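Local coordinates for fibronectin type-III domain-containing protein (Caldanaerobacter subterraneus subsp. tengcongensis, PDB 7JGU) that is of unknown function; this part is an extremely heat-stable fibronectin type III-like domain of a larger, probably secreted bacterial protein, at residues A[19-28]-A[53-63]; A[29-40]-A[67-76]. One frame throughout, in Å; residues are numbered along the deposited sequence. Where two conformers were deposited one is given.

Contact 1 (A[19-28]-A[53-63]). Unlike the reference sequence in segment 19-28: Leu23 (reference Arg), Thr25 (reference Arg).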
loop_
_atom_site.group_PDB
_atom_site.type_symbol
_atom_site.label_atom_id
_atom_site.label_comp_id
_atom_site.label_asym_id
_atom_site.label_seq_id
_atom_site.Cartn_x
_atom_site.Cartn_y
_atom_site.Cartn_z
ATOM N N ASP A 19 14.968 2.684 9.232
ATOM C CA ASP A 19 14.881 1.299 8.788
ATOM C C ASP A 19 13.677 0.568 9.369
ATOM O O ASP A 19 13.597 -0.662 9.271
ATOM C CB ASP A 19 16.167 0.545 9.134
ATOM C CG ASP A 19 17.403 1.176 8.514
ATOM O OD1 ASP A 19 17.295 1.785 7.428
ATOM O OD2 ASP A 19 18.487 1.060 9.118
ATOM N N HIS A 20 12.728 1.296 9.951
ATOM C CA HIS A 20 11.563 0.700 10.584
ATOM C C HIS A 20 10.255 1.167 9.966
ATOM O O HIS A 20 9.184 0.847 10.487
ATOM C CB HIS A 20 11.561 1.045 12.067
ATOM C CG HIS A 20 12.644 0.362 12.831
ATOM N ND1 HIS A 20 13.902 0.899 12.988
ATOM C CD2 HIS A 20 12.672 -0.844 13.445
ATOM C CE1 HIS A 20 14.648 0.066 13.694
ATOM N NE2 HIS A 20 13.922 -0.998 13.989
ATOM N N THR A 21 10.318 1.916 8.877
ATOM C CA THR A 21 9.138 2.545 8.311
ATOM C C THR A 21 9.296 2.559 6.808
ATOM O O THR A 21 10.398 2.726 6.292
ATOM C CB THR A 21 9.041 4.012 8.779
ATOM O OG1 THR A 21 9.268 4.102 10.193
ATOM C CG2 THR A 21 7.696 4.605 8.432
ATOM N N LEU A 22 8.170 2.415 6.111
ATOM C CA LEU A 22 8.111 2.613 4.669
ATOM C C LEU A 22 6.943 3.531 4.351
ATOM O O LEU A 22 5.913 3.493 5.033
ATOM C CB LEU A 22 7.933 1.284 3.927
ATOM C CG LEU A 22 9.169 0.378 3.961
ATOM C CD1 LEU A 22 8.819 -1.018 3.438
ATOM C CD2 LEU A 22 10.309 0.990 3.169
ATOM N N LEU A 23 7.104 4.339 3.306
ATOM C CA LEU A 23 6.070 5.258 2.850
ATOM C C LEU A 23 5.475 4.719 1.568
ATOM O O LEU A 23 6.168 4.577 0.562
ATOM C CB LEU A 23 6.655 6.642 2.634
ATOM C CG LEU A 23 5.674 7.663 2.055
ATOM C CD1 LEU A 23 4.454 7.840 2.933
ATOM C CD2 LEU A 23 6.362 9.002 1.893
ATOM N N LEU A 24 4.221 4.363 1.628
ATOM C CA LEU A 24 3.492 3.928 0.444
ATOM C C LEU A 24 2.782 5.120 -0.175
ATOM O O LEU A 24 2.196 5.932 0.531
ATOM C CB LEU A 24 2.433 2.904 0.854
ATOM C CG LEU A 24 2.922 1.483 1.094
ATOM C CD1 LEU A 24 4.090 1.419 2.064
ATOM C CD2 LEU A 24 1.780 0.609 1.567
ATOM N N THR A 25 2.810 5.202 -1.497
ATOM C CA THR A 25 2.078 6.253 -2.180
ATOM C C THR A 25 1.513 5.704 -3.478
ATOM O O THR A 25 2.002 4.713 -4.027
ATOM C CB THR A 25 2.938 7.483 -2.458
ATOM O OG1 THR A 25 2.079 8.570 -2.814
ATOM C CG2 THR A 25 3.883 7.225 -3.598
ATOM N N TRP A 26 0.466 6.355 -3.960
ATOM C CA TRP A 26 -0.211 5.904 -5.166
ATOM C C TRP A 26 -0.947 7.088 -5.778
ATOM O O TRP A 26 -1.116 8.139 -5.162
ATOM C CB TRP A 26 -1.176 4.733 -4.880
ATOM C CG TRP A 26 -2.147 5.049 -3.797
ATOM C CD1 TRP A 26 -3.368 5.638 -3.933
ATOM C CD2 TRP A 26 -1.972 4.827 -2.390
ATOM N NE1 TRP A 26 -3.946 5.801 -2.721
ATOM C CE2 TRP A 26 -3.130 5.297 -1.751
ATOM C CE3 TRP A 26 -0.948 4.280 -1.617
ATOM C CZ2 TRP A 26 -3.298 5.255 -0.385
ATOM C CZ3 TRP A 26 -1.125 4.223 -0.263
ATOM C CH2 TRP A 26 -2.277 4.722 0.346
ATOM N N SER A 27 -1.425 6.880 -6.995
ATOM C CA SER A 27 -2.087 7.965 -7.701
ATOM C C SER A 27 -3.543 8.107 -7.262
ATOM O O SER A 27 -4.179 7.166 -6.805
ATOM C CB SER A 27 -2.051 7.705 -9.199
ATOM O OG SER A 27 -2.853 6.580 -9.511
ATOM N N GLU A 28 -4.074 9.310 -7.450
ATOM C CA GLU A 28 -5.503 9.519 -7.305
ATOM C C GLU A 28 -6.203 8.614 -8.307
ATOM O O GLU A 28 -5.754 8.461 -9.435
ATOM C CB GLU A 28 -5.824 10.978 -7.594
ATOM C CG GLU A 28 -7.233 11.356 -7.224
ATOM C CD GLU A 28 -7.482 12.852 -7.268
ATOM O OE1 GLU A 28 -8.631 13.248 -7.025
ATOM O OE2 GLU A 28 -6.535 13.625 -7.541
ATOM N N LYS A 53 -6.454 9.032 1.933
ATOM C CA LYS A 53 -5.330 9.787 1.414
ATOM C C LYS A 53 -4.648 9.008 0.289
ATOM O O LYS A 53 -5.043 7.895 -0.060
ATOM C CB LYS A 53 -4.339 10.072 2.540
ATOM C CG LYS A 53 -4.929 10.737 3.748
ATOM C CD LYS A 53 -5.605 12.052 3.414
ATOM C CE LYS A 53 -6.010 12.797 4.685
ATOM N NZ LYS A 53 -7.187 12.170 5.348
ATOM N N LEU A 54 -3.603 9.602 -0.282
ATOM C CA LEU A 54 -2.811 9.007 -1.354
ATOM C C LEU A 54 -1.448 8.548 -0.881
ATOM O O LEU A 54 -0.587 8.235 -1.707
ATOM C CB LEU A 54 -2.679 9.981 -2.514
ATOM C CG LEU A 54 -3.988 10.498 -3.088
ATOM C CD1 LEU A 54 -3.716 11.448 -4.258
ATOM C CD2 LEU A 54 -4.873 9.360 -3.523
ATOM N N GLU A 55 -1.250 8.476 0.425
ATOM C CA GLU A 55 -0.015 7.945 0.966
ATOM C C GLU A 55 -0.288 7.393 2.351
ATOM O O GLU A 55 -1.289 7.742 2.987
ATOM C CB GLU A 55 1.073 9.006 1.043
ATOM C CG GLU A 55 0.794 10.123 2.026
ATOM C CD GLU A 55 2.000 11.038 2.259
ATOM O OE1 GLU A 55 2.939 11.032 1.430
ATOM O OE2 GLU A 55 2.007 11.768 3.278
ATOM N N TYR A 56 0.621 6.540 2.819
ATOM C CA TYR A 56 0.453 5.946 4.142
ATOM C C TYR A 56 1.801 5.468 4.651
ATOM O O TYR A 56 2.520 4.787 3.925
ATOM C CB TYR A 56 -0.533 4.755 4.088
ATOM C CG TYR A 56 -1.020 4.341 5.454
ATOM C CD1 TYR A 56 -2.133 4.956 6.030
ATOM C CD2 TYR A 56 -0.374 3.361 6.185
ATOM C CE1 TYR A 56 -2.587 4.608 7.277
ATOM C CE2 TYR A 56 -0.814 3.020 7.464
ATOM C CZ TYR A 56 -1.919 3.656 8.000
ATOM O OH TYR A 56 -2.359 3.316 9.254
ATOM N N TYR A 57 2.119 5.811 5.891
ATOM C CA TYR A 57 3.339 5.343 6.533
ATOM C C TYR A 57 3.075 4.030 7.248
ATOM O O TYR A 57 2.217 3.963 8.128
ATOM C CB TYR A 57 3.821 6.363 7.561
ATOM C CG TYR A 57 4.458 7.583 6.987
ATOM C CD1 TYR A 57 5.812 7.613 6.696
ATOM C CD2 TYR A 57 3.712 8.719 6.744
ATOM C CE1 TYR A 57 6.405 8.741 6.181
ATOM C CE2 TYR A 57 4.287 9.852 6.235
ATOM C CZ TYR A 57 5.642 9.857 5.955
ATOM O OH TYR A 57 6.234 10.981 5.446
ATOM N N VAL A 58 3.766 2.977 6.834
ATOM C CA VAL A 58 3.701 1.692 7.514
ATOM C C VAL A 58 4.863 1.639 8.482
ATOM O O VAL A 58 6.026 1.726 8.080
ATOM C CB VAL A 58 3.721 0.516 6.525
ATOM C CG1 VAL A 58 3.676 -0.806 7.261
ATOM C CG2 VAL A 58 2.566 0.647 5.537
ATOM N N THR A 59 4.541 1.508 9.753
ATOM C CA THR A 59 5.516 1.654 10.817
ATOM C C THR A 59 5.767 0.314 11.492
ATOM O O THR A 59 5.116 -0.693 11.200
ATOM C CB THR A 59 5.007 2.644 11.870
ATOM O OG1 THR A 59 3.767 2.150 12.395
ATOM C CG2 THR A 59 4.799 4.016 11.274
ATOM N N ASN A 60 6.739 0.326 12.401
ATOM C CA ASN A 60 7.096 -0.840 13.209
ATOM C C ASN A 60 7.491 -2.033 12.346
ATOM O O ASN A 60 7.193 -3.187 12.666
ATOM C CB ASN A 60 5.992 -1.178 14.208
ATOM C CG ASN A 60 5.775 -0.064 15.210
ATOM O OD1 ASN A 60 6.730 0.581 15.647
ATOM N ND2 ASN A 60 4.524 0.183 15.564
ATOM N N LEU A 61 8.213 -1.753 11.274
ATOM C CA LEU A 61 8.777 -2.778 10.415
ATOM C C LEU A 61 10.158 -3.189 10.909
ATOM O O LEU A 61 10.793 -2.490 11.701
ATOM C CB LEU A 61 8.868 -2.257 8.978
ATOM C CG LEU A 61 7.518 -1.904 8.350
ATOM C CD1 LEU A 61 7.741 -1.352 6.962
ATOM C CD2 LEU A 61 6.580 -3.093 8.319
ATOM N N SER A 62 10.612 -4.336 10.432
ATOM C CA SER A 62 11.937 -4.831 10.786
ATOM C C SER A 62 12.978 -4.335 9.790
ATOM O O SER A 62 12.697 -4.242 8.592
ATOM C CB SER A 62 11.938 -6.353 10.770
ATOM O OG SER A 62 11.115 -6.866 11.806
ATOM N N PRO A 63 14.189 -4.012 10.247
ATOM C CA PRO A 63 15.251 -3.632 9.312
ATOM C C PRO A 63 15.634 -4.778 8.382
ATOM O O PRO A 63 15.396 -5.964 8.648
ATOM C CB PRO A 63 16.434 -3.266 10.224
ATOM C CG PRO A 63 15.826 -2.952 11.547
ATOM C CD PRO A 63 14.580 -3.799 11.652
HETATM O O HOH W 1 8.290 3.050 12.578
#
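Val58 N to Leu22 O, 2.8 Å, and Tyr56 N to Leu24 O, also 2.8 Å, are the shortest backbone bonds joining strands 21-25 and 55-58; Leu22 N and Leu24 N return the pairing to Val58 O and Tyr56 O. At one end Trp26 N binds Leu54 O at 3.1 Å. Thr25 OG1 (2.9 Å) reaches Leu54 O from the opposite face of its carbonyl plane, less certainly because this side chain has two conformers. The threonine, like Leu23, replaces a reference arginine. At the other end Leu61 N binds His20 O from above the carbonyl plane. The strands run antiparallel, 159° between their directions, in the three-stranded sheet of the fibronectin type III sandwich, with strand 11-15 on the far side of 21-25. Toward the second sheet, Leu24 CD1 meets Val58 CG2 at 3.9 Å and Leu22 CD1 touches Leu61 CD1. The Trp26 indole receives Leu54 CA over its five-membered ring and Tyr56 CB at its edge. On the outer face, Leu23 CD1 sits 3.7 Å from the Tyr57 ring centroid, 5° off the normal, a CH-pi contact, while Thr21 CG2 approaches that ring's edge.

Contact 2 (A[29-40]-A[67-76]). Unlike the reference sequence in segment 67-76: Ile72 (reference Arg).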
loop_
_atom_site.group_PDB
_atom_site.type_symbol
_atom_site.label_atom_id
_atom_site.label_comp_id
_atom_site.label_asym_id
_atom_site.label_seq_id
_atom_site.Cartn_x
_atom_site.Cartn_y
_atom_site.Cartn_z
ATOM N N THR A 29 -7.303 8.007 -7.889
ATOM C CA THR A 29 -7.941 6.927 -8.621
ATOM C C THR A 29 -9.408 7.250 -8.871
ATOM O O THR A 29 -10.150 7.545 -7.936
ATOM C CB THR A 29 -7.792 5.639 -7.816
ATOM O OG1 THR A 29 -6.400 5.366 -7.588
ATOM C CG2 THR A 29 -8.410 4.473 -8.515
ATOM N N LYS A 30 -9.827 7.161 -10.132
ATOM C CA LYS A 30 -11.212 7.439 -10.482
ATOM C C LYS A 30 -12.146 6.546 -9.690
ATOM O O LYS A 30 -11.976 5.323 -9.647
ATOM C CB LYS A 30 -11.411 7.201 -11.975
ATOM C CG LYS A 30 -12.805 7.491 -12.454
ATOM C CD LYS A 30 -13.630 6.209 -12.499
ATOM C CE LYS A 30 -14.873 6.376 -13.350
ATOM N NZ LYS A 30 -15.707 5.149 -13.295
ATOM N N GLY A 31 -13.162 7.165 -9.079
ATOM C CA GLY A 31 -14.195 6.441 -8.384
ATOM C C GLY A 31 -13.853 6.040 -6.968
ATOM O O GLY A 31 -14.728 5.544 -6.253
ATOM N N ALA A 32 -12.612 6.213 -6.530
ATOM C CA ALA A 32 -12.221 5.732 -5.217
ATOM C C ALA A 32 -12.773 6.626 -4.128
ATOM O O ALA A 32 -12.615 7.852 -4.177
ATOM C CB ALA A 32 -10.697 5.686 -5.096
ATOM N N LYS A 33 -13.419 6.011 -3.141
ATOM C CA LYS A 33 -13.773 6.679 -1.901
ATOM C C LYS A 33 -12.746 6.429 -0.805
ATOM O O LYS A 33 -12.583 7.260 0.084
ATOM C CB LYS A 33 -15.147 6.209 -1.413
ATOM C CG LYS A 33 -16.278 6.569 -2.344
ATOM C CD LYS A 33 -16.474 8.069 -2.412
ATOM C CE LYS A 33 -17.632 8.437 -3.319
ATOM N NZ LYS A 33 -18.917 8.333 -2.600
ATOM N N TYR A 34 -12.059 5.293 -0.851
ATOM C CA TYR A 34 -10.940 5.042 0.048
ATOM C C TYR A 34 -10.087 3.956 -0.571
ATOM O O TYR A 34 -10.418 3.394 -1.615
ATOM C CB TYR A 34 -11.395 4.707 1.466
ATOM C CG TYR A 34 -12.096 3.397 1.674
ATOM C CD1 TYR A 34 -13.470 3.293 1.535
ATOM C CD2 TYR A 34 -11.403 2.278 2.087
ATOM C CE1 TYR A 34 -14.119 2.104 1.779
ATOM C CE2 TYR A 34 -12.046 1.088 2.331
ATOM C CZ TYR A 34 -13.396 1.005 2.174
ATOM O OH TYR A 34 -14.021 -0.199 2.439
ATOM N N TYR A 35 -8.969 3.679 0.095
ATOM C CA TYR A 35 -7.995 2.691 -0.316
ATOM C C TYR A 35 -7.707 1.785 0.869
ATOM O O TYR A 35 -7.760 2.228 2.017
ATOM C CB TYR A 35 -6.697 3.367 -0.767
ATOM C CG TYR A 35 -6.893 4.397 -1.839
ATOM C CD1 TYR A 35 -7.182 5.713 -1.517
ATOM C CD2 TYR A 35 -6.830 4.055 -3.171
ATOM C CE1 TYR A 35 -7.386 6.674 -2.512
ATOM C CE2 TYR A 35 -7.028 5.006 -4.166
ATOM C CZ TYR A 35 -7.309 6.306 -3.832
ATOM O OH TYR A 35 -7.511 7.255 -4.821
ATOM N N GLU A 36 -7.398 0.529 0.573
ATOM C CA GLU A 36 -7.064 -0.437 1.606
ATOM C C GLU A 36 -5.745 -1.102 1.260
ATOM O O GLU A 36 -5.519 -1.482 0.112
ATOM C CB GLU A 36 -8.163 -1.488 1.764
ATOM C CG GLU A 36 -8.110 -2.256 3.068
ATOM C CD GLU A 36 -9.413 -2.929 3.433
ATOM O OE1 GLU A 36 -10.445 -2.689 2.766
ATOM O OE2 GLU A 36 -9.405 -3.711 4.401
ATOM N N ILE A 37 -4.879 -1.208 2.253
ATOM C CA ILE A 37 -3.537 -1.731 2.106
ATOM C C ILE A 37 -3.407 -3.018 2.888
ATOM O O ILE A 37 -3.827 -3.100 4.045
ATOM C CB ILE A 37 -2.532 -0.707 2.671
ATOM C CG1 ILE A 37 -2.717 0.659 2.019
ATOM C CG2 ILE A 37 -1.116 -1.244 2.570
ATOM C CD1 ILE A 37 -2.076 1.773 2.835
ATOM N N TYR A 38 -2.728 -3.977 2.277
ATOM C CA TYR A 38 -2.434 -5.274 2.863
ATOM C C TYR A 38 -0.941 -5.546 2.770
ATOM O O TYR A 38 -0.278 -5.129 1.825
ATOM C CB TYR A 38 -3.164 -6.385 2.110
ATOM C CG TYR A 38 -4.663 -6.217 2.122
ATOM C CD1 TYR A 38 -5.282 -5.366 1.224
ATOM C CD2 TYR A 38 -5.448 -6.902 3.033
ATOM C CE1 TYR A 38 -6.648 -5.199 1.238
ATOM C CE2 TYR A 38 -6.831 -6.749 3.050
ATOM C CZ TYR A 38 -7.418 -5.893 2.147
ATOM O OH TYR A 38 -8.780 -5.731 2.127
ATOM N N LEU A 39 -0.435 -6.282 3.748
ATOM C CA LEU A 39 0.896 -6.850 3.704
ATOM C C LEU A 39 0.822 -8.220 3.051
ATOM O O LEU A 39 -0.020 -9.044 3.410
ATOM C CB LEU A 39 1.413 -7.000 5.132
ATOM C CG LEU A 39 2.773 -7.667 5.249
ATOM C CD1 LEU A 39 3.831 -6.765 4.672
ATOM C CD2 LEU A 39 3.088 -8.000 6.694
ATOM N N VAL A 40 1.703 -8.471 2.104
ATOM C CA VAL A 40 1.820 -9.784 1.485
ATOM C C VAL A 40 2.800 -10.571 2.350
ATOM O O VAL A 40 3.992 -10.266 2.386
ATOM C CB VAL A 40 2.288 -9.669 0.031
ATOM C CG1 VAL A 40 2.283 -11.021 -0.630
ATOM C CG2 VAL A 40 1.399 -8.696 -0.727
ATOM N N TYR A 67 9.636 -5.934 1.908
ATOM C CA TYR A 67 8.210 -5.925 2.162
ATOM C C TYR A 67 7.472 -5.727 0.854
ATOM O O TYR A 67 7.827 -4.865 0.050
ATOM C CB TYR A 67 7.838 -4.807 3.134
ATOM C CG TYR A 67 8.247 -5.107 4.550
ATOM C CD1 TYR A 67 7.482 -5.936 5.354
ATOM C CD2 TYR A 67 9.403 -4.576 5.082
ATOM C CE1 TYR A 67 7.850 -6.215 6.651
ATOM C CE2 TYR A 67 9.776 -4.856 6.376
ATOM C CZ TYR A 67 9.005 -5.675 7.151
ATOM O OH TYR A 67 9.392 -5.949 8.443
ATOM N N THR A 68 6.416 -6.492 0.682
ATOM C CA THR A 68 5.520 -6.363 -0.452
ATOM C C THR A 68 4.142 -6.037 0.079
ATOM O O THR A 68 3.676 -6.668 1.038
ATOM C CB THR A 68 5.498 -7.642 -1.285
ATOM O OG1 THR A 68 6.827 -7.934 -1.743
ATOM C CG2 THR A 68 4.585 -7.484 -2.485
ATOM N N PHE A 69 3.490 -5.079 -0.570
ATOM C CA PHE A 69 2.167 -4.621 -0.182
ATOM C C PHE A 69 1.207 -4.741 -1.347
ATOM O O PHE A 69 1.605 -4.657 -2.495
ATOM C CB PHE A 69 2.208 -3.168 0.295
ATOM C CG PHE A 69 3.112 -2.951 1.473
ATOM C CD1 PHE A 69 2.647 -3.167 2.753
ATOM C CD2 PHE A 69 4.439 -2.588 1.302
ATOM C CE1 PHE A 69 3.481 -3.000 3.845
ATOM C CE2 PHE A 69 5.271 -2.421 2.395
ATOM C CZ PHE A 69 4.787 -2.617 3.656
ATOM N N ALA A 70 -0.063 -4.912 -1.019
ATOM C CA ALA A 70 -1.154 -4.943 -1.982
ATOM C C ALA A 70 -2.109 -3.806 -1.664
ATOM O O ALA A 70 -2.355 -3.495 -0.503
ATOM C CB ALA A 70 -1.888 -6.272 -1.969
ATOM N N LEU A 71 -2.632 -3.179 -2.701
ATOM C CA LEU A 71 -3.475 -2.000 -2.595
ATOM C C LEU A 71 -4.709 -2.196 -3.450
ATOM O O LEU A 71 -4.620 -2.724 -4.557
ATOM C CB LEU A 71 -2.699 -0.807 -3.130
ATOM C CG LEU A 71 -3.395 0.532 -3.206
ATOM C CD1 LEU A 71 -3.608 1.141 -1.835
ATOM C CD2 LEU A 71 -2.562 1.476 -4.072
ATOM N N ILE A 72 -5.855 -1.788 -2.906
ATOM C CA ILE A 72 -7.099 -1.687 -3.661
ATOM C C ILE A 72 -7.710 -0.313 -3.445
ATOM O O ILE A 72 -7.492 0.337 -2.416
ATOM C CB ILE A 72 -8.137 -2.755 -3.291
ATOM C CG1 ILE A 72 -8.195 -2.974 -1.775
ATOM C CG2 ILE A 72 -7.802 -4.030 -3.980
ATOM C CD1 ILE A 72 -9.474 -3.660 -1.295
ATOM N N ALA A 73 -8.526 0.101 -4.413
ATOM C CA ALA A 73 -9.402 1.252 -4.263
ATOM C C ALA A 73 -10.816 0.717 -4.074
ATOM O O ALA A 73 -11.180 -0.299 -4.657
ATOM C CB ALA A 73 -9.357 2.120 -5.508
ATOM N N VAL A 74 -11.620 1.429 -3.287
ATOM C CA VAL A 74 -12.938 0.938 -2.894
ATOM C C VAL A 74 -13.959 2.062 -2.993
ATOM O O VAL A 74 -13.670 3.220 -2.674
ATOM C CB VAL A 74 -12.893 0.408 -1.450
ATOM C CG1 VAL A 74 -14.194 -0.281 -1.101
ATOM C CG2 VAL A 74 -11.720 -0.537 -1.246
ATOM N N ASN A 75 -15.158 1.722 -3.454
ATOM C CA ASN A 75 -16.309 2.610 -3.326
ATOM C C ASN A 75 -17.512 1.756 -2.950
ATOM O O ASN A 75 -17.383 0.554 -2.682
ATOM C CB ASN A 75 -16.503 3.497 -4.562
ATOM C CG ASN A 75 -16.934 2.735 -5.784
ATOM O OD1 ASN A 75 -17.453 1.631 -5.707
ATOM N ND2 ASN A 75 -16.724 3.337 -6.941
ATOM N N GLU A 76 -18.690 2.392 -2.947
ATOM C CA GLU A 76 -19.901 1.723 -2.480
ATOM C C GLU A 76 -20.245 0.514 -3.335
ATOM O O GLU A 76 -20.942 -0.399 -2.869
ATOM C CB GLU A 76 -21.084 2.699 -2.489
ATOM C CG GLU A 76 -20.877 3.923 -1.626
ATOM C CD GLU A 76 -20.341 5.106 -2.409
ATOM O OE1 GLU A 76 -19.671 4.888 -3.453
ATOM O OE2 GLU A 76 -20.594 6.256 -1.982
HETATM O O HOH W 2 6.072 -8.637 2.572
#
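Val74 O accepts two backbone N-H groups, from Lys33 N at 2.8 Å and from Tyr34 N at 3.2 Å, so two consecutive residues face one: a classic beta bulge. Just beyond it, Lys33 NZ forms a salt bridge to Glu76 OE2 (2.7 Å), arriving on the syn side, 22° out of the carboxylate plane; bends at chi2 and chi4 bring the amine there. Asn75 ND2 donates to Gly31 O at 3.1 Å, and its OD1 is held by Leu77 N. The Tyr34 ring takes Val74 CB over one face, 3.8 Å from its centroid and 15° off the normal, because chi1 of 69° places CG between backbone N and carbonyl carbon. A serine in place of Tyr34 would probably leave Val74 without its aromatic cover and open a gap beside CG1. On the sheet face of Tyr35, Ile37 and Leu39, turned to the other sheet, Ile37 CG1 lies against Leu71 CD1 (4.0 Å) and Leu39 CD1 is 3.8 Å from Tyr67 CD1, at the ring edge. Glu36 with Ile72 and Tyr38 with Ala70 exchange paired backbone bonds, marking the central strand pair of the four-stranded sheet in a fibronectin type III beta-sandwich.

From the N terminus, strand 21-25 leads through 26-33 into strand 34-41, crossing from the three-stranded to the four-stranded sheet; strand 55-58 likewise leads on to strand 66-75. Contact 1 closes the loop from 28 to 53, which holds strands 34-41 and 44-51, and contact 2 closes the one from 40 to 67, which holds strands 44-51 and 55-58. Their segments alternate, so the loops cross rather than nest. Each contact pairs strands within one sheet, their centres about 13 Å apart on opposite sides of the chain centre. The sheets meet where Leu24 CD2 packs 3.6 Å from Ile37 CG2 and the Trp26 and Tyr35 rings meet with their planes at about 55°. Separately, a probable hydrogen bond between Ser62 N and Tyr67 OH ties the loop after 55-58 to strand 66-75.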